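Probable leucine/isoleucine/valine-binding protein (Rhodopirellula baltica, PDB 4KV7) probably binds branched-chain amino acids or related small ligands as a periplasmic binding protein of the leucine-binding family. Local coordinates at residues I159-F173 with K187-N199. The protein carries 1 engineered substitution. Residues are numbered along the deposited sequence; the frame is centred on the assembly and turned at random.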
loop_
_atom_site.group_PDB
_atom_site.type_symbol
_atom_site.label_atom_id
_atom_site.label_comp_id
_atom_site.label_asym_id
_atom_site.label_seq_id
_atom_site.Cartn_x
_atom_site.Cartn_y
_atom_site.Cartn_z
ATOM N N ILE A 159 14.031 18.352 7.858
ATOM C CA ILE A 159 13.333 17.208 7.289
ATOM C C ILE A 159 13.156 17.419 5.793
ATOM O O ILE A 159 12.471 18.352 5.361
ATOM C CB ILE A 159 11.956 16.995 7.946
ATOM C CG1 ILE A 159 12.111 16.764 9.450
ATOM C CG2 ILE A 159 11.231 15.816 7.299
ATOM C CD1 ILE A 159 10.795 16.793 10.201
ATOM N N GLY A 160 13.778 16.545 5.005
ATOM C CA GLY A 160 13.709 16.622 3.556
ATOM C C GLY A 160 12.900 15.495 2.948
ATOM O O GLY A 160 12.527 14.533 3.628
ATOM N N PHE A 161 12.637 15.612 1.651
ATOM C CA PHE A 161 11.783 14.661 0.946
ATOM C C PHE A 161 12.425 14.242 -0.362
ATOM O O PHE A 161 12.998 15.067 -1.071
ATOM C CB PHE A 161 10.418 15.287 0.676
ATOM C CG PHE A 161 9.671 15.598 1.931
ATOM C CD1 PHE A 161 9.917 16.762 2.648
ATOM C CD2 PHE A 161 8.759 14.690 2.429
ATOM C CE1 PHE A 161 9.253 17.017 3.837
ATOM C CE2 PHE A 161 8.097 14.938 3.621
ATOM C CZ PHE A 161 8.346 16.102 4.320
ATOM N N PHE A 162 12.308 12.951 -0.671
ATOM C CA PHE A 162 12.731 12.394 -1.955
ATOM C C PHE A 162 11.513 11.694 -2.512
ATOM O O PHE A 162 11.058 10.703 -1.934
ATOM C CB PHE A 162 13.864 11.393 -1.766
ATOM C CG PHE A 162 14.280 10.722 -3.040
ATOM C CD1 PHE A 162 15.004 11.410 -4.004
ATOM C CD2 PHE A 162 13.927 9.398 -3.290
ATOM C CE1 PHE A 162 15.371 10.782 -5.190
ATOM C CE2 PHE A 162 14.289 8.773 -4.464
ATOM C CZ PHE A 162 15.013 9.468 -5.414
ATOM N N THR A 163 10.940 12.235 -3.586
ATOM C CA THR A 163 9.633 11.745 -4.017
ATOM C C THR A 163 9.519 11.550 -5.516
ATOM O O THR A 163 10.182 12.213 -6.308
ATOM C CB THR A 163 8.456 12.663 -3.566
ATOM O OG1 THR A 163 8.327 13.778 -4.447
ATOM C CG2 THR A 163 8.623 13.146 -2.130
ATOM N N GLN A 164 8.616 10.661 -5.893
ATOM C CA GLN A 164 8.320 10.407 -7.290
ATOM C C GLN A 164 7.636 11.633 -7.878
ATOM O O GLN A 164 6.778 12.245 -7.227
ATOM C CB GLN A 164 7.411 9.192 -7.372
ATOM C CG GLN A 164 7.281 8.572 -8.739
ATOM C CD GLN A 164 6.685 7.203 -8.605
ATOM O OE1 GLN A 164 7.364 6.276 -8.162
ATOM N NE2 GLN A 164 5.396 7.070 -8.916
ATOM N N ASN A 165 8.018 12.017 -9.087
ATOM C CA ASN A 165 7.570 13.276 -9.662
ATOM C C ASN A 165 6.225 13.132 -10.362
ATOM O O ASN A 165 6.124 13.256 -11.582
ATOM C CB ASN A 165 8.634 13.822 -10.612
ATOM C CG ASN A 165 8.597 15.324 -10.720
ATOM O OD1 ASN A 165 7.838 15.993 -10.020
ATOM N ND2 ASN A 165 9.434 15.870 -11.594
ATOM N N ASP A 166 5.197 12.854 -9.565
ATOM C CA ASP A 166 3.845 12.622 -10.059
ATOM C C ASP A 166 2.881 12.734 -8.892
ATOM O O ASP A 166 3.257 13.209 -7.809
ATOM C CB ASP A 166 3.712 11.261 -10.782
ATOM C CG ASP A 166 3.962 10.065 -9.876
ATOM O OD1 ASP A 166 4.030 10.228 -8.640
ATOM O OD2 ASP A 166 4.057 8.934 -10.416
ATOM N N SER A 167 1.645 12.292 -9.099
ATOM C CA SER A 167 0.626 12.432 -8.064
ATOM C C SER A 167 0.915 11.631 -6.791
ATOM O O SER A 167 0.427 11.989 -5.711
ATOM C CB SER A 167 -0.741 12.054 -8.612
ATOM O OG SER A 167 -0.714 10.755 -9.182
ATOM N N TYR A 168 1.689 10.552 -6.883
ATOM C CA TYR A 168 2.089 9.797 -5.699
ATOM C C TYR A 168 3.033 10.631 -4.845
ATOM O O TYR A 168 2.785 10.870 -3.651
ATOM C CB TYR A 168 2.750 8.476 -6.116
ATOM C CG TYR A 168 3.537 7.754 -5.052
ATOM C CD1 TYR A 168 3.105 7.699 -3.724
ATOM C CD2 TYR A 168 4.705 7.075 -5.388
ATOM C CE1 TYR A 168 3.808 6.997 -2.785
ATOM C CE2 TYR A 168 5.430 6.377 -4.448
ATOM C CZ TYR A 168 4.988 6.356 -3.137
ATOM O OH TYR A 168 5.701 5.668 -2.178
ATOM N N GLY A 169 4.127 11.072 -5.448
ATOM C CA GLY A 169 5.094 11.852 -4.711
ATOM C C GLY A 169 4.496 13.144 -4.201
ATOM O O GLY A 169 4.778 13.555 -3.066
ATOM N N ASP A 170 3.680 13.796 -5.020
ATOM C CA ASP A 170 2.978 15.001 -4.590
ATOM C C ASP A 170 2.190 14.739 -3.308
ATOM O O ASP A 170 2.231 15.535 -2.368
ATOM C CB ASP A 170 1.982 15.480 -5.653
ATOM C CG ASP A 170 2.637 16.090 -6.883
ATOM O OD1 ASP A 170 3.873 16.273 -6.927
ATOM O OD2 ASP A 170 1.868 16.395 -7.821
ATOM N N ASP A 171 1.446 13.637 -3.277
ATOM C CA ASP A 171 0.579 13.365 -2.142
ATOM C C ASP A 171 1.370 13.145 -0.854
ATOM O O ASP A 171 1.012 13.674 0.203
ATOM C CB ASP A 171 -0.333 12.179 -2.436
ATOM C CG ASP A 171 -1.509 12.120 -1.491
ATOM O OD1 ASP A 171 -2.445 12.912 -1.692
ATOM O OD2 ASP A 171 -1.486 11.305 -0.559
ATOM N N GLY A 172 2.453 12.380 -0.931
ATOM C CA GLY A 172 3.293 12.168 0.234
ATOM C C GLY A 172 3.982 13.443 0.697
ATOM O O GLY A 172 4.067 13.719 1.903
ATOM N N PHE A 173 4.485 14.215 -0.259
ATOM C CA PHE A 173 5.091 15.504 0.042
ATOM C C PHE A 173 4.108 16.432 0.744
ATOM O O PHE A 173 4.440 17.056 1.753
ATOM C CB PHE A 173 5.612 16.156 -1.236
ATOM C CG PHE A 173 6.212 17.507 -1.003
ATOM C CD1 PHE A 173 7.433 17.641 -0.343
ATOM C CD2 PHE A 173 5.562 18.651 -1.443
ATOM C CE1 PHE A 173 7.981 18.894 -0.125
ATOM C CE2 PHE A 173 6.111 19.904 -1.232
ATOM C CZ PHE A 173 7.321 20.023 -0.573
ATOM N N LYS A 187 7.054 28.099 4.205
ATOM C CA LYS A 187 6.630 28.195 2.814
ATOM C C LYS A 187 6.959 26.880 2.126
ATOM O O LYS A 187 7.987 26.262 2.420
ATOM C CB LYS A 187 7.354 29.337 2.105
ATOM C CG LYS A 187 7.158 30.696 2.755
ATOM C CD LYS A 187 5.717 31.178 2.630
ATOM C CE LYS A 187 5.492 32.458 3.421
ATOM N NZ LYS A 187 4.067 32.901 3.398
ATOM N N VAL A 188 6.102 26.443 1.211
ATOM C CA VAL A 188 6.321 25.151 0.566
ATOM C C VAL A 188 7.671 25.102 -0.169
ATOM O O VAL A 188 8.324 24.062 -0.195
ATOM C CB VAL A 188 5.141 24.735 -0.352
ATOM C CG1 VAL A 188 5.014 25.669 -1.541
ATOM C CG2 VAL A 188 5.302 23.289 -0.813
ATOM N N SER A 189 8.108 26.233 -0.718
ATOM C CA SER A 189 9.363 26.285 -1.479
ATOM C C SER A 189 10.604 26.093 -0.604
ATOM O O SER A 189 11.699 25.852 -1.118
ATOM C CB SER A 189 9.479 27.612 -2.235
ATOM O OG SER A 189 9.571 28.700 -1.329
ATOM N N SER A 190 10.436 26.193 0.712
ATOM C CA SER A 190 11.563 26.081 1.633
ATOM C C SER A 190 11.967 24.632 1.907
ATOM O O SER A 190 13.099 24.366 2.298
ATOM C CB SER A 190 11.249 26.790 2.953
ATOM O OG SER A 190 10.260 26.090 3.685
ATOM N N LEU A 191 11.046 23.697 1.713
ATOM C CA LEU A 191 11.325 22.302 2.049
ATOM C C LEU A 191 12.328 21.669 1.086
ATOM O O LEU A 191 12.261 21.891 -0.126
ATOM C CB LEU A 191 10.039 21.474 2.042
ATOM C CG LEU A 191 9.149 21.522 3.286
ATOM C CD1 LEU A 191 8.605 22.914 3.565
ATOM C CD2 LEU A 191 8.001 20.535 3.133
ATOM N N PRO A 192 13.260 20.860 1.612
ATOM C CA PRO A 192 14.132 20.104 0.705
ATOM C C PRO A 192 13.287 19.072 -0.019
ATOM O O PRO A 192 12.568 18.320 0.626
ATOM C CB PRO A 192 15.113 19.398 1.650
ATOM C CG PRO A 192 14.836 19.961 3.034
ATOM C CD PRO A 192 13.441 20.467 3.016
ATOM N N HIS A 193 13.365 19.041 -1.344
ATOM C CA HIS A 193 12.498 18.173 -2.117
ATOM C C HIS A 193 13.154 17.739 -3.425
ATOM O O HIS A 193 13.107 18.459 -4.424
ATOM C CB HIS A 193 11.174 18.876 -2.404
ATOM C CG HIS A 193 10.097 17.956 -2.889
ATOM N ND1 HIS A 193 8.887 18.411 -3.367
ATOM C CD2 HIS A 193 10.033 16.602 -2.947
ATOM C CE1 HIS A 193 8.130 17.382 -3.707
ATOM N NE2 HIS A 193 8.800 16.272 -3.454
ATOM N N GLY A 194 13.786 16.571 -3.402
ATOM C CA GLY A 194 14.368 15.982 -4.595
ATOM C C GLY A 194 13.368 15.044 -5.234
ATOM O O GLY A 194 12.634 14.362 -4.518
ATOM N N ARG A 195 13.332 15.009 -6.569
ATOM C CA ARG A 195 12.347 14.191 -7.282
ATOM C C ARG A 195 12.998 13.251 -8.284
ATOM O O ARG A 195 14.127 13.472 -8.711
ATOM C CB ARG A 195 11.327 15.028 -8.075
ATOM C CG ARG A 195 10.955 16.410 -7.616
ATOM C CD ARG A 195 9.903 16.458 -6.539
ATOM N NE ARG A 195 8.720 15.583 -6.577
ATOM C CZ ARG A 195 7.471 16.023 -6.736
ATOM N NH1 ARG A 195 7.229 17.305 -6.980
ATOM N NH2 ARG A 195 6.446 15.186 -6.632
ATOM N N TYR A 196 12.262 12.220 -8.679
ATOM C CA TYR A 196 12.691 11.345 -9.761
ATOM C C TYR A 196 11.470 10.927 -10.574
ATOM O O TYR A 196 10.356 10.893 -10.060
ATOM C CB TYR A 196 13.411 10.102 -9.209
ATOM C CG TYR A 196 12.449 9.135 -8.574
ATOM C CD1 TYR A 196 12.103 9.247 -7.236
ATOM C CD2 TYR A 196 11.852 8.129 -9.327
ATOM C CE1 TYR A 196 11.187 8.385 -6.658
ATOM C CE2 TYR A 196 10.924 7.269 -8.766
ATOM C CZ TYR A 196 10.597 7.398 -7.426
ATOM O OH TYR A 196 9.689 6.524 -6.864
ATOM N N ARG A 197 11.685 10.563 -11.828
ATOM C CA ARG A 197 10.581 10.192 -12.703
ATOM C C ARG A 197 10.147 8.742 -12.479
ATOM O O ARG A 197 10.990 7.830 -12.415
ATOM C CB ARG A 197 10.970 10.412 -14.173
ATOM C CG ARG A 197 9.866 10.021 -15.149
ATOM C CD ARG A 197 10.040 10.629 -16.538
ATOM N NE ARG A 197 11.136 10.053 -17.311
ATOM C CZ ARG A 197 11.049 8.935 -18.022
ATOM N NH1 ARG A 197 9.925 8.238 -18.024
ATOM N NH2 ARG A 197 12.096 8.507 -18.715
ATOM N N ARG A 198 8.835 8.531 -12.366
ATOM C CA ARG A 198 8.259 7.202 -12.158
ATOM C C ARG A 198 8.818 6.153 -13.111
ATOM O O ARG A 198 8.929 6.373 -14.318
ATOM C CB ARG A 198 6.740 7.251 -12.311
ATOM C CG ARG A 198 6.072 5.899 -12.072
ATOM C CD ARG A 198 4.546 5.966 -12.210
ATOM N NE ARG A 198 4.130 6.259 -13.577
ATOM C CZ ARG A 198 3.663 7.427 -14.013
ATOM N NH1 ARG A 198 3.530 8.466 -13.197
ATOM N NH2 ARG A 198 3.332 7.558 -15.287
ATOM N N ASN A 199 9.158 5.007 -12.532
ATOM C CA ASN A 199 9.647 3.842 -13.261
ATOM C C ASN A 199 11.000 4.044 -13.925
ATOM O O ASN A 199 11.384 3.279 -14.789
ATOM C CB ASN A 199 8.584 3.279 -14.212
ATOM C CG ASN A 199 7.465 2.576 -13.462
ATOM O OD1 ASN A 199 7.694 2.001 -12.397
ATOM N ND2 ASN A 199 6.253 2.637 -13.998
HETATM O O HOH W 1 8.762 4.571 -9.770
HETATM O O HOH W 2 6.948 10.701 -12.720
#
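Strands 159-164 and 193-196 run parallel, 15° apart, joined by backbone hydrogen bonds, from F161 N with P192 O at one end through to N165 N with Y196 O at the other. On the face that carries F161, T163 and R195, the imidazole of H193 lies in an offset stack on F173 of helix 167-183, centroids 3.8 Å apart. F173 holds CG anti to its backbone N (chi1 178°), which turns the ring toward H193, while V188 CG2, from the 3-10 turn before the strand, meets the edge of the F173 ring. H193 NE2 and T163 OG1 share a hydrogen bond of 2.7 Å. This is a beta-alpha-beta crossover of the periplasmic-binding-protein fold, with 193-196 the outermost strand of its sheet and the helix running back nearly antiparallel to it over the face that carries H193. R195 bends at chi2 and chi3, slipping its guanidinium between N165 OD1 over one face and H193 CE1 over the other; NH2 bonds Q164 O and, almost straight at 175°, D170 OD1 (2.8 Å), a salt bridge back to the helix. On the opposite face of the sheet, with F162, Q164 CA sits over the Y196 ring, and Y196 OH gives a weak bond to Q164 OE1 while accepting from T225 N. Beyond the strands, D166 OD2 receives Q164 NE2 and, through its anti lone pair, R198 NH1 in a salt bridge (2.9 Å), while R198 NH2 pairs with E69; D166 OD1 caps the helix through weak bonds from Y168 N and G169 N.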